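Local coordinates for extracellular solute-binding protein (Bordetella parapertussis, PDB 3PU5) that probably binds a small solute, perhaps a polyamine, outside the cytoplasmic membrane and passes it to a membrane importer, at residues A[7-12]-A[38-43]; A[47-52]-A[70-75]; A[60-65]-A[242-247]; A[85-90]-A[257-262]; A[98-103]-A[302-307]. All blocks are in the same frame, centred on the assembly; numbering follows the deposited sequence.

Interaction 1: A[7-12]-A[38-43]; sequences HIYVTS and TLVPGT
T38 lies beside Y9 at the start of a pairing between two parallel strands, 7-12 and 38-41, whose short axes meet at 35°, the usual twist of such sheets. T38 N donates to I8 O (3.0 Å), and T38 O accepts V10 N (2.9 Å). The T38 side chain runs alongside that of Y9 and points the same way, with T38 CB 3.5 Å from Y9 CD2. Within the strand, the Y9 ring covers H7, two residues back, with Y9 CE1 3.9 Å above the centre of the imidazole.

L39 turns to the other face of the sheet, with V10. There its CD2 branch reaches V10 CB (4.0 Å), while its CA supplies a C-H...O contact to V10 O. V40 returns to the face of Y9 and T11. V40 N donates to V10 O (2.9 Å), so the N and O of V10 bond to the residues either side of L39, as in parallel pairing. V40 CG2, anti to its own carbonyl carbon, comes to the edge of the tyrosine ring at Y9 CD2 (4.1 Å). V40 O then accepts S12 N (3.0 Å). Past P41 the strand gives way to a loop, and T43 caps helix 44-53 by bonding A46 N.

The pair closes a beta-alpha-beta unit with helix 15-33, which packs on L39 through V21 and R22. On the other edge of strand 7-12, the backbones of Y9 and T11 bond V62 of strand 62-65, and T11 OG1 bonds A64 N. F258 of helix 252-262 packs on I8 and V10.

Interaction 2: A[47-52]-A[70-75]; sequences HALKIL and MYRLIR
R72 reaches over A48 and L52 to join two helices of an alpha-beta-alpha succession, in which helix 44-53, strand 62-65 and helix 67-75 follow one another. The short helical axes run 19° from parallel and 9.3 Å apart, and the gap is filled by side chains from both. From CB the arginine chain leaves with CG beside the backbone N (chi1 -64°), then bends at chi3 (68°), which swings the guanidinium across toward the other helix. R72 NE lies 3.9 Å from L52 CD1, and R72 CZ 4.1 Å from the same methyl. R72 NH1 comes to A48 CB (4.0 Å), the alanine methyl lying over one face of the flat group. At the other tip R72 NH2 touches L52 CD1 at 3.7 Å and, more distantly, L49 CD1. These are contacts of a flat cation with hydrocarbon; its charge is met by D69, one turn back, in a salt bridge through NH1.

Next to the arginine the seam is mostly apolar. L73 inserts between I51 and L52, crossing I51 at about a right angle, while F65 of the intervening strand touches A48 and M70. The two methyls of L73 divide the work: L73 CD2 lies 3.8 Å from L52 CG, and L73 CD1 meets I51 CG2 at 3.6 Å.

Interaction 3: A[60-65]-A[242-247]; sequences YDVAAF and PVMAVV
A63 and A245 form the central hydrogen-bonded pair of two antiparallel strands, 62-65 and 243-246, whose axes run 168° apart. Each donates its N to the other's O at 2.8 Å. The next hydrogen-bonded pair, F65 with V243, is likewise doubly bonded, and between the two pairs the backbones close to 4.4 Å from A64 CA to M244 CA, as is usual for a non-hydrogen-bonded pair; A64 CA makes a C-H...O contact with V243 O at 3.1 Å. On the face of V62 and A64, the selenomethionine M244 leaves its strand with CG anti to the backbone N (chi1 -171°), which puts M244 CG 3.7 Å from V62 CG1.

The D61 end is less regular: the pairing has one bond, V247 N to D61 O (3.0 Å), and V247 CB still packs 3.4 Å from Y60 O. A water donates to D61 O and also to V247 O (2.8 Å), bridging the two segments beyond the regular pairing. The D61 carboxylate, pointing away from V247, bonds Y9 N, K251 N and a glycerol.

With strand 7-12 on the far edge of 62-65, and 36-41 beyond it, this places an antiparallel returning strand beside three parallel ones, the topology of type II periplasmic binding proteins.

Interaction 4: A[85-90]-A[257-262]; sequences KSVPSL and AFMNYA
The 3-10 segment that begins at P88 rests against the side of helix 252-262, and N260 of that helix receives it. S89 N donates to N260 OD1 at 2.8 Å, approaching almost in line with the side-chain carbonyl (C=O...N 177°). N260 presents this oxygen because its CG stands anti to the backbone N (chi1 -175°), which carries the amide off the helix and toward the turn. S89 OG lies close to two acceptors, N260 O at 2.7 Å and N260 OD1 at 3.1 Å; its one proton could serve either. P88 crosses the asparagine side chain at about a right angle, with P88 CD 3.1 Å from N260 OD1.

Alongside this polar cluster runs an apolar strip. V87 CG1 lies 3.6 Å from N260 CA and 4.2 Å from M259 CG, and the extended selenomethionine M259 carries its CE to within 4.4 Å of L90 CD2. V82 and L263 continue that packing over L90, while M244 of strand 238-246 also touches M259.

S89 N, near the start of the 3-10 segment, thus takes its acceptor from another element, and the bond probably limits rotation of the N260 amide in this mostly buried setting.

Interaction 5: A[98-103]-A[302-307]; sequences KADWEG and LVDTAL
D100 reaches T305 with its carboxylate, OD2 overlapping the threonine's OG1 and N. D100 OD2 accepts T305 OG1 at 2.6 Å and T305 N at 2.9 Å, the latter with an N-H...O angle of 160°. Both donors come from the same face of the carboxylate, 39° and 49° out of its plane, so the threonine meets the group from above. The two bonds come from one residue because T305 OG1 sits beside its own backbone N, the two forming a pincer around a single oxygen. From a distant loop, D100 thus supplies an acceptor for a backbone N-H in the first turn of helix 305-322, next to the N-cap D304. W101 adds a side wall, W101 CH2 lying 3.7 Å from T305 OG1; within the loop, D100 CB sits 3.5 Å above the centre of the W101 indole.

The other carboxylate oxygen faces a like charge. D304 OD1 is only 3.3 Å from D100 OD1, its own weak capping bond going to A306 N. The helix N-terminus may ease this proximity, though the closeness could also raise the proton affinity of one of the acids.

The contact joins the loop before strand 106-107 to the start of the last helix. Helix 67-75 lies alongside, with Y71 touching both W101 and A306, and I74 also packing on W101, while V243 of strand 238-246 meets the indole.

In the fold
Interactions 3 and 4 are buried, 1 and 2 partly so, and 5 lies at the surface. Interactions 1 and 3 share strand edges, since the backbone of V62 pairs with Y9 and T11; their chemistry is mostly backbone pairing. Interactions 2 and 4 pack on those strands through side chains: M70 CE touches A63 O and V243 O in one, and M259 CE meets M244 O in the other. Interaction 2 is apolar apart from its arginine, whereas interaction 4 adds a hydrogen bond to a side-chain amide. Interaction 5 relies on a carboxylate; its segment 98-103 also reaches interaction 4 through a K98 NZ to L90 O bond.

Interaction 1: A[7-12]-A[38-43]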
# COMPACT_ATOMS: atom_id res chain seq x y z
N HIS A 7 -13.93 -17.16 19.43
CA HIS A 7 -14.34 -16.88 18.11
C HIS A 7 -14.13 -15.38 17.93
O HIS A 7 -14.71 -14.62 18.65
CB HIS A 7 -15.81 -17.28 17.93
CG HIS A 7 -16.32 -17.19 16.53
ND1 HIS A 7 -15.56 -16.74 15.48
CD2 HIS A 7 -17.52 -17.50 16.01
CE1 HIS A 7 -16.28 -16.77 14.39
NE2 HIS A 7 -17.47 -17.22 14.68
N ILE A 8 -13.30 -14.96 16.99
CA ILE A 8 -13.14 -13.53 16.72
C ILE A 8 -13.58 -13.14 15.30
O ILE A 8 -13.58 -13.96 14.38
CB ILE A 8 -11.68 -13.01 16.99
CG1 ILE A 8 -10.65 -13.70 16.08
CG2 ILE A 8 -11.32 -13.14 18.46
CD1 ILE A 8 -9.24 -13.08 16.17
N TYR A 9 -13.97 -11.87 15.16
CA TYR A 9 -14.39 -11.34 13.87
C TYR A 9 -13.37 -10.29 13.40
O TYR A 9 -13.01 -9.37 14.13
CB TYR A 9 -15.82 -10.79 13.94
CG TYR A 9 -16.85 -11.88 14.16
CD1 TYR A 9 -17.07 -12.41 15.43
CD2 TYR A 9 -17.59 -12.39 13.10
CE1 TYR A 9 -18.01 -13.42 15.63
CE2 TYR A 9 -18.52 -13.40 13.29
CZ TYR A 9 -18.73 -13.91 14.55
OH TYR A 9 -19.66 -14.91 14.74
N VAL A 10 -12.89 -10.47 12.17
CA VAL A 10 -11.83 -9.64 11.61
C VAL A 10 -12.29 -9.11 10.26
O VAL A 10 -12.67 -9.90 9.37
CB VAL A 10 -10.51 -10.44 11.40
CG1 VAL A 10 -9.39 -9.53 10.84
CG2 VAL A 10 -10.06 -11.09 12.71
N THR A 11 -12.28 -7.80 10.10
CA THR A 11 -12.74 -7.22 8.84
C THR A 11 -11.78 -7.57 7.72
O THR A 11 -10.59 -7.83 7.95
CB THR A 11 -12.87 -5.69 8.92
OG1 THR A 11 -11.56 -5.10 9.01
CG2 THR A 11 -13.70 -5.28 10.11
N SER A 12 -12.31 -7.60 6.51
CA SER A 12 -11.50 -7.75 5.32
C SER A 12 -12.26 -7.15 4.13
O SER A 12 -13.37 -6.63 4.29
CB SER A 12 -11.16 -9.22 5.09
OG SER A 12 -10.05 -9.34 4.22
N THR A 38 -13.66 -15.42 11.81
CA THR A 38 -14.55 -15.08 10.71
C THR A 38 -14.07 -13.80 10.04
O THR A 38 -13.93 -12.77 10.70
CB THR A 38 -16.01 -14.88 11.18
OG1 THR A 38 -16.54 -16.13 11.64
CG2 THR A 38 -16.89 -14.34 10.05
N LEU A 39 -13.80 -13.87 8.75
CA LEU A 39 -13.44 -12.68 7.98
C LEU A 39 -14.72 -12.06 7.43
O LEU A 39 -15.49 -12.73 6.74
CB LEU A 39 -12.51 -13.05 6.83
CG LEU A 39 -11.15 -13.63 7.24
CD1 LEU A 39 -10.40 -14.16 6.03
CD2 LEU A 39 -10.32 -12.59 7.98
N VAL A 40 -14.94 -10.78 7.74
CA VAL A 40 -16.15 -10.08 7.33
C VAL A 40 -15.88 -9.15 6.14
O VAL A 40 -15.27 -8.09 6.31
CB VAL A 40 -16.70 -9.24 8.49
CG1 VAL A 40 -18.05 -8.66 8.12
CG2 VAL A 40 -16.81 -10.10 9.77
N PRO A 41 -16.33 -9.55 4.93
CA PRO A 41 -16.11 -8.71 3.74
C PRO A 41 -16.83 -7.36 3.81
O PRO A 41 -17.92 -7.27 4.36
CB PRO A 41 -16.70 -9.55 2.60
CG PRO A 41 -16.84 -10.94 3.14
CD PRO A 41 -17.05 -10.79 4.62
N GLY A 42 -16.23 -6.33 3.23
CA GLY A 42 -16.83 -5.01 3.22
C GLY A 42 -15.88 -3.94 2.71
O GLY A 42 -14.68 -4.20 2.54
N THR A 43 -16.42 -2.75 2.45
CA THR A 43 -15.60 -1.61 2.04
C THR A 43 -14.99 -0.93 3.25
O THR A 43 -15.51 -1.04 4.37
CB THR A 43 -16.42 -0.54 1.30
OG1 THR A 43 -17.42 -0.02 2.18
CG2 THR A 43 -17.07 -1.12 0.05

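Interaction 2: A[47-52]-A[70-75]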
# COMPACT_ATOMS: atom_id res chain seq x y z
N HIS A 47 -16.95 -0.52 6.94
CA HIS A 47 -16.36 -1.11 8.14
C HIS A 47 -16.09 -0.05 9.21
O HIS A 47 -16.47 -0.21 10.36
CB HIS A 47 -15.07 -1.85 7.80
CG HIS A 47 -15.29 -3.24 7.29
ND1 HIS A 47 -14.49 -3.81 6.31
CD2 HIS A 47 -16.21 -4.18 7.61
CE1 HIS A 47 -14.91 -5.04 6.07
NE2 HIS A 47 -15.95 -5.29 6.85
N ALA A 48 -15.43 1.03 8.82
CA ALA A 48 -15.09 2.10 9.76
C ALA A 48 -16.34 2.71 10.38
O ALA A 48 -16.41 2.88 11.59
CB ALA A 48 -14.26 3.17 9.10
N LEU A 49 -17.34 3.04 9.56
CA LEU A 49 -18.56 3.64 10.12
C LEU A 49 -19.25 2.67 11.09
O LEU A 49 -19.75 3.08 12.15
CB LEU A 49 -19.53 4.09 9.02
CG LEU A 49 -20.79 4.78 9.57
CD1 LEU A 49 -20.41 6.01 10.39
CD2 LEU A 49 -21.77 5.15 8.47
N LYS A 50 -19.27 1.40 10.73
CA LYS A 50 -19.90 0.40 11.59
C LYS A 50 -19.21 0.35 12.95
O LYS A 50 -19.87 0.30 13.98
CB LYS A 50 -19.90 -0.98 10.95
CG LYS A 50 -20.63 -2.02 11.77
CD LYS A 50 -21.20 -3.10 10.87
CE LYS A 50 -21.91 -4.18 11.66
NZ LYS A 50 -22.40 -5.21 10.72
N ILE A 51 -17.88 0.38 12.94
CA ILE A 51 -17.12 0.39 14.18
C ILE A 51 -17.32 1.71 14.92
O ILE A 51 -17.48 1.73 16.14
CB ILE A 51 -15.62 0.17 13.96
CG1 ILE A 51 -15.36 -1.27 13.48
CG2 ILE A 51 -14.86 0.45 15.24
CD1 ILE A 51 -14.02 -1.43 12.76
N LEU A 52 -17.31 2.81 14.18
CA LEU A 52 -17.58 4.12 14.75
C LEU A 52 -18.93 4.15 15.47
O LEU A 52 -19.04 4.66 16.59
CB LEU A 52 -17.60 5.16 13.64
CG LEU A 52 -16.42 6.12 13.62
CD1 LEU A 52 -16.27 6.74 12.23
CD2 LEU A 52 -16.63 7.19 14.69
N MSE A 70 -9.22 4.04 8.47
CA MSE A 70 -8.63 3.68 9.76
C MSE A 70 -8.26 4.92 10.54
O MSE A 70 -8.37 4.95 11.77
CB MSE A 70 -7.41 2.77 9.60
CG MSE A 70 -6.89 2.22 10.93
SE MSE A 70 -8.17 0.93 11.71
CE MSE A 70 -8.04 -0.45 10.33
N TYR A 71 -7.81 5.95 9.84
CA TYR A 71 -7.45 7.19 10.51
C TYR A 71 -8.68 7.79 11.19
O TYR A 71 -8.56 8.50 12.18
CB TYR A 71 -6.83 8.20 9.54
CG TYR A 71 -5.90 9.18 10.22
CD1 TYR A 71 -6.32 10.49 10.50
CD2 TYR A 71 -4.62 8.81 10.61
CE1 TYR A 71 -5.47 11.39 11.14
CE2 TYR A 71 -3.77 9.70 11.24
CZ TYR A 71 -4.20 10.99 11.50
OH TYR A 71 -3.36 11.88 12.14
N ARG A 72 -9.87 7.48 10.68
CA ARG A 72 -11.11 7.93 11.33
C ARG A 72 -11.23 7.33 12.73
O ARG A 72 -11.60 8.02 13.69
CB ARG A 72 -12.34 7.54 10.49
CG ARG A 72 -12.41 8.20 9.13
CD ARG A 72 -13.43 7.51 8.23
NE ARG A 72 -14.80 7.68 8.70
CZ ARG A 72 -15.86 7.10 8.15
NH1 ARG A 72 -15.71 6.30 7.10
NH2 ARG A 72 -17.08 7.32 8.63
N LEU A 73 -10.94 6.04 12.83
CA LEU A 73 -11.06 5.31 14.08
C LEU A 73 -9.98 5.74 15.06
O LEU A 73 -10.18 5.71 16.27
CB LEU A 73 -10.94 3.82 13.83
CG LEU A 73 -12.14 3.25 13.10
CD1 LEU A 73 -12.16 1.74 13.26
CD2 LEU A 73 -13.39 3.87 13.68
N ILE A 74 -8.82 6.12 14.53
CA ILE A 74 -7.76 6.69 15.34
C ILE A 74 -8.23 7.98 15.99
O ILE A 74 -8.07 8.18 17.19
CB ILE A 74 -6.52 7.00 14.50
CG1 ILE A 74 -5.75 5.72 14.23
CG2 ILE A 74 -5.61 7.98 15.24
CD1 ILE A 74 -5.15 5.13 15.48
N ARG A 75 -8.80 8.86 15.18
CA ARG A 75 -9.27 10.16 15.64
C ARG A 75 -10.42 10.03 16.65
O ARG A 75 -10.59 10.89 17.51
CB ARG A 75 -9.72 11.01 14.45
CG ARG A 75 -8.59 11.37 13.50
CD ARG A 75 -7.51 12.16 14.21
NE ARG A 75 -8.03 13.40 14.78
CZ ARG A 75 -7.28 14.35 15.32
NH1 ARG A 75 -5.96 14.21 15.37
NH2 ARG A 75 -7.85 15.45 15.81

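Interaction 3: A[60-65]-A[242-247]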
# COMPACT_ATOMS: atom_id res chain seq x y z
N TYR A 60 -16.99 -6.28 15.62
CA TYR A 60 -15.69 -6.77 15.18
C TYR A 60 -14.62 -6.65 16.26
O TYR A 60 -14.63 -5.71 17.06
CB TYR A 60 -15.23 -6.06 13.90
CG TYR A 60 -16.30 -5.97 12.84
CD1 TYR A 60 -17.16 -7.04 12.60
CD2 TYR A 60 -16.46 -4.82 12.08
CE1 TYR A 60 -18.15 -6.96 11.63
CE2 TYR A 60 -17.45 -4.74 11.10
CZ TYR A 60 -18.29 -5.81 10.89
OH TYR A 60 -19.28 -5.73 9.92
N ASP A 61 -13.69 -7.60 16.27
CA ASP A 61 -12.59 -7.62 17.23
C ASP A 61 -11.29 -7.06 16.65
O ASP A 61 -10.46 -6.50 17.38
CB ASP A 61 -12.37 -9.06 17.70
CG ASP A 61 -13.64 -9.68 18.24
OD1 ASP A 61 -14.20 -10.57 17.57
OD2 ASP A 61 -14.09 -9.24 19.32
N VAL A 62 -11.11 -7.23 15.35
CA VAL A 62 -9.91 -6.74 14.67
C VAL A 62 -10.30 -5.88 13.49
O VAL A 62 -11.05 -6.31 12.61
CB VAL A 62 -8.99 -7.89 14.21
CG1 VAL A 62 -7.81 -7.34 13.38
CG2 VAL A 62 -8.47 -8.67 15.42
N ALA A 63 -9.82 -4.64 13.50
CA ALA A 63 -10.07 -3.72 12.41
C ALA A 63 -8.93 -3.87 11.42
O ALA A 63 -7.78 -3.65 11.77
CB ALA A 63 -10.13 -2.29 12.92
N ALA A 64 -9.26 -4.28 10.20
CA ALA A 64 -8.23 -4.48 9.20
C ALA A 64 -8.72 -3.94 7.87
O ALA A 64 -9.51 -4.59 7.18
CB ALA A 64 -7.90 -5.97 9.08
N PHE A 65 -8.28 -2.73 7.53
CA PHE A 65 -8.67 -2.09 6.28
C PHE A 65 -7.84 -0.84 5.97
O PHE A 65 -6.87 -0.55 6.65
CB PHE A 65 -10.17 -1.78 6.24
CG PHE A 65 -10.68 -1.02 7.43
CD1 PHE A 65 -10.48 0.36 7.52
CD2 PHE A 65 -11.37 -1.66 8.44
CE1 PHE A 65 -10.95 1.07 8.63
CE2 PHE A 65 -11.84 -0.96 9.55
CZ PHE A 65 -11.63 0.41 9.64
N PRO A 242 -2.65 -1.87 3.94
CA PRO A 242 -3.80 -1.88 4.86
C PRO A 242 -3.31 -1.89 6.30
O PRO A 242 -2.18 -2.30 6.58
CB PRO A 242 -4.52 -3.19 4.50
CG PRO A 242 -3.43 -4.09 3.95
CD PRO A 242 -2.41 -3.17 3.30
N VAL A 243 -4.14 -1.41 7.21
CA VAL A 243 -3.75 -1.31 8.62
C VAL A 243 -4.50 -2.33 9.45
O VAL A 243 -5.66 -2.66 9.16
CB VAL A 243 -4.02 0.10 9.17
CG1 VAL A 243 -3.38 0.28 10.53
CG2 VAL A 243 -3.48 1.15 8.21
N MSE A 244 -3.83 -2.85 10.48
CA MSE A 244 -4.46 -3.76 11.42
C MSE A 244 -4.46 -3.16 12.83
O MSE A 244 -3.47 -2.60 13.27
CB MSE A 244 -3.76 -5.11 11.44
CG MSE A 244 -4.52 -6.16 12.25
SE MSE A 244 -3.76 -7.98 12.04
CE MSE A 244 -4.37 -8.40 10.23
N ALA A 245 -5.58 -3.31 13.53
CA ALA A 245 -5.73 -2.76 14.87
C ALA A 245 -6.73 -3.57 15.69
O ALA A 245 -7.65 -4.20 15.14
CB ALA A 245 -6.17 -1.29 14.81
N VAL A 246 -6.55 -3.53 17.01
CA VAL A 246 -7.48 -4.14 17.95
C VAL A 246 -8.61 -3.17 18.30
O VAL A 246 -8.35 -2.04 18.73
CB VAL A 246 -6.75 -4.53 19.25
CG1 VAL A 246 -7.74 -5.12 20.26
CG2 VAL A 246 -5.63 -5.53 18.95
N VAL A 247 -9.85 -3.61 18.13
CA VAL A 247 -11.04 -2.80 18.43
C VAL A 247 -11.34 -2.72 19.93
O VAL A 247 -11.56 -3.75 20.58
CB VAL A 247 -12.28 -3.37 17.71
CG1 VAL A 247 -13.55 -2.66 18.17
CG2 VAL A 247 -12.09 -3.29 16.18
O HOH W 1 -11.03 -6.51 20.38

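Interaction 4: A[85-90]-A[257-262]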
# COMPACT_ATOMS: atom_id res chain seq x y z
N LYS A 85 4.99 -5.69 24.29
CA LYS A 85 4.61 -6.53 25.42
C LYS A 85 3.40 -7.37 25.05
O LYS A 85 3.40 -8.59 25.22
CB LYS A 85 4.27 -5.69 26.65
CG LYS A 85 5.47 -5.11 27.38
CD LYS A 85 5.66 -3.62 27.09
CE LYS A 85 6.32 -3.38 25.74
NZ LYS A 85 6.78 -1.96 25.58
N SER A 86 2.36 -6.72 24.54
CA SER A 86 1.10 -7.39 24.24
C SER A 86 1.08 -8.06 22.86
O SER A 86 0.35 -9.02 22.64
CB SER A 86 -0.07 -6.41 24.36
OG SER A 86 0.17 -5.24 23.60
N VAL A 87 1.88 -7.54 21.94
CA VAL A 87 1.95 -8.08 20.58
C VAL A 87 3.43 -8.16 20.20
O VAL A 87 3.95 -7.26 19.55
CB VAL A 87 1.16 -7.20 19.56
CG1 VAL A 87 1.15 -7.83 18.17
CG2 VAL A 87 -0.28 -6.95 20.04
N PRO A 88 4.11 -9.23 20.64
CA PRO A 88 5.56 -9.37 20.49
C PRO A 88 6.06 -9.14 19.06
O PRO A 88 7.14 -8.60 18.89
CB PRO A 88 5.81 -10.82 20.92
CG PRO A 88 4.70 -11.11 21.88
CD PRO A 88 3.51 -10.38 21.34
N SER A 89 5.29 -9.53 18.06
CA SER A 89 5.69 -9.32 16.66
C SER A 89 6.00 -7.86 16.33
O SER A 89 6.80 -7.58 15.43
CB SER A 89 4.62 -9.85 15.70
OG SER A 89 4.60 -11.27 15.70
N LEU A 90 5.38 -6.93 17.05
CA LEU A 90 5.62 -5.51 16.78
C LEU A 90 7.10 -5.14 16.93
O LEU A 90 7.56 -4.14 16.35
CB LEU A 90 4.75 -4.62 17.68
CG LEU A 90 3.26 -4.58 17.35
CD1 LEU A 90 2.48 -3.75 18.39
CD2 LEU A 90 3.03 -4.03 15.94
N ALA A 257 -3.77 -11.61 20.04
CA ALA A 257 -3.16 -12.88 19.69
C ALA A 257 -3.21 -13.10 18.18
O ALA A 257 -2.22 -13.52 17.58
CB ALA A 257 -3.86 -14.02 20.42
N PHE A 258 -4.35 -12.80 17.57
CA PHE A 258 -4.42 -12.87 16.11
C PHE A 258 -3.44 -11.89 15.46
O PHE A 258 -2.71 -12.24 14.52
CB PHE A 258 -5.84 -12.62 15.59
CG PHE A 258 -5.92 -12.59 14.09
CD1 PHE A 258 -5.92 -13.78 13.36
CD2 PHE A 258 -5.93 -11.39 13.40
CE1 PHE A 258 -5.94 -13.75 11.97
CE2 PHE A 258 -5.96 -11.36 12.01
CZ PHE A 258 -5.97 -12.54 11.29
N MSE A 259 -3.43 -10.65 15.94
CA MSE A 259 -2.55 -9.65 15.35
C MSE A 259 -1.09 -10.09 15.48
O MSE A 259 -0.30 -9.95 14.56
CB MSE A 259 -2.75 -8.30 16.03
CG MSE A 259 -1.95 -7.16 15.42
SE MSE A 259 -2.50 -5.44 16.21
CE MSE A 259 -1.29 -4.27 15.20
N ASN A 260 -0.75 -10.65 16.64
CA ASN A 260 0.61 -11.14 16.84
C ASN A 260 0.98 -12.20 15.81
O ASN A 260 2.09 -12.21 15.30
CB ASN A 260 0.77 -11.72 18.23
CG ASN A 260 2.19 -12.12 18.52
OD1 ASN A 260 3.11 -11.30 18.41
ND2 ASN A 260 2.39 -13.38 18.89
N TYR A 261 0.04 -13.09 15.52
CA TYR A 261 0.29 -14.12 14.52
C TYR A 261 0.39 -13.51 13.12
O TYR A 261 1.30 -13.83 12.36
CB TYR A 261 -0.77 -15.24 14.55
CG TYR A 261 -0.45 -16.32 13.54
CD1 TYR A 261 -1.12 -16.37 12.33
CD2 TYR A 261 0.58 -17.24 13.77
CE1 TYR A 261 -0.81 -17.34 11.39
CE2 TYR A 261 0.90 -18.20 12.83
CZ TYR A 261 0.20 -18.24 11.64
OH TYR A 261 0.51 -19.18 10.70
N ALA A 262 -0.53 -12.60 12.79
CA ALA A 262 -0.61 -12.03 11.44
C ALA A 262 0.64 -11.25 11.08
O ALA A 262 1.04 -11.18 9.92
CB ALA A 262 -1.86 -11.14 11.30

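Interaction 5: A[98-103]-A[302-307]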
# COMPACT_ATOMS: atom_id res chain seq x y z
N LYS A 98 4.27 1.72 11.69
CA LYS A 98 3.46 1.97 12.87
C LYS A 98 3.26 3.47 13.14
O LYS A 98 2.39 3.86 13.93
CB LYS A 98 4.11 1.31 14.08
CG LYS A 98 4.42 -0.18 13.88
CD LYS A 98 5.06 -0.78 15.13
CE LYS A 98 6.57 -0.59 15.17
NZ LYS A 98 7.15 -1.36 16.30
N ALA A 99 4.06 4.30 12.49
CA ALA A 99 4.16 5.72 12.85
C ALA A 99 2.85 6.50 12.84
O ALA A 99 2.65 7.36 13.68
CB ALA A 99 5.20 6.42 11.98
N ASP A 100 1.95 6.21 11.90
CA ASP A 100 0.72 6.99 11.81
C ASP A 100 -0.33 6.63 12.88
O ASP A 100 -1.28 7.37 13.10
CB ASP A 100 0.09 6.85 10.41
CG ASP A 100 0.87 7.60 9.33
OD1 ASP A 100 1.68 8.49 9.68
OD2 ASP A 100 0.67 7.31 8.14
N TRP A 101 -0.16 5.50 13.55
CA TRP A 101 -1.30 4.88 14.24
C TRP A 101 -1.34 5.07 15.76
O TRP A 101 -2.12 4.43 16.47
CB TRP A 101 -1.42 3.41 13.80
CG TRP A 101 -1.17 3.33 12.33
CD1 TRP A 101 -0.08 2.80 11.71
CD2 TRP A 101 -2.00 3.88 11.30
NE1 TRP A 101 -0.18 2.97 10.34
CE2 TRP A 101 -1.36 3.63 10.07
CE3 TRP A 101 -3.23 4.55 11.29
CZ2 TRP A 101 -1.91 4.01 8.85
CZ3 TRP A 101 -3.77 4.93 10.07
CH2 TRP A 101 -3.11 4.66 8.87
N GLU A 102 -0.50 5.98 16.25
CA GLU A 102 -0.51 6.41 17.64
C GLU A 102 -0.50 5.25 18.63
O GLU A 102 -1.22 5.27 19.63
CB GLU A 102 -1.67 7.39 17.88
CG GLU A 102 -1.49 8.70 17.11
CD GLU A 102 -2.63 9.68 17.26
OE1 GLU A 102 -3.31 9.67 18.31
OE2 GLU A 102 -2.84 10.48 16.32
N GLY A 103 0.33 4.25 18.34
CA GLY A 103 0.51 3.11 19.22
C GLY A 103 -0.67 2.17 19.25
O GLY A 103 -0.78 1.33 20.15
N LEU A 302 7.10 5.82 2.98
CA LEU A 302 5.69 5.94 3.30
C LEU A 302 5.38 7.39 3.60
O LEU A 302 6.10 8.04 4.36
CB LEU A 302 5.32 5.09 4.51
CG LEU A 302 5.34 3.57 4.31
CD1 LEU A 302 6.76 3.04 4.34
CD2 LEU A 302 4.51 2.92 5.39
N VAL A 303 4.30 7.90 3.02
CA VAL A 303 3.90 9.28 3.24
C VAL A 303 2.88 9.36 4.38
O VAL A 303 1.98 8.53 4.48
CB VAL A 303 3.31 9.89 1.96
CG1 VAL A 303 3.01 11.37 2.18
CG2 VAL A 303 4.27 9.69 0.79
N ASP A 304 3.06 10.36 5.24
CA ASP A 304 2.20 10.58 6.40
C ASP A 304 0.72 10.61 6.03
O ASP A 304 0.28 11.47 5.26
CB ASP A 304 2.61 11.91 7.07
CG ASP A 304 1.72 12.29 8.25
OD1 ASP A 304 0.81 11.52 8.61
OD2 ASP A 304 1.94 13.38 8.82
N THR A 305 -0.06 9.68 6.58
CA THR A 305 -1.49 9.62 6.28
C THR A 305 -2.19 10.95 6.56
O THR A 305 -2.95 11.44 5.73
CB THR A 305 -2.20 8.49 7.06
OG1 THR A 305 -1.54 7.24 6.81
CG2 THR A 305 -3.66 8.38 6.64
N ALA A 306 -1.94 11.52 7.74
CA ALA A 306 -2.57 12.78 8.13
C ALA A 306 -2.23 13.90 7.15
O ALA A 306 -3.09 14.72 6.82
CB ALA A 306 -2.14 13.18 9.55
N LEU A 307 -0.99 13.91 6.68
CA LEU A 307 -0.55 14.90 5.71
C LEU A 307 -1.33 14.77 4.40
O LEU A 307 -1.83 15.76 3.87
CB LEU A 307 0.95 14.78 5.47
CG LEU A 307 1.52 15.74 4.42
CD1 LEU A 307 1.27 17.19 4.84
CD2 LEU A 307 3.01 15.49 4.21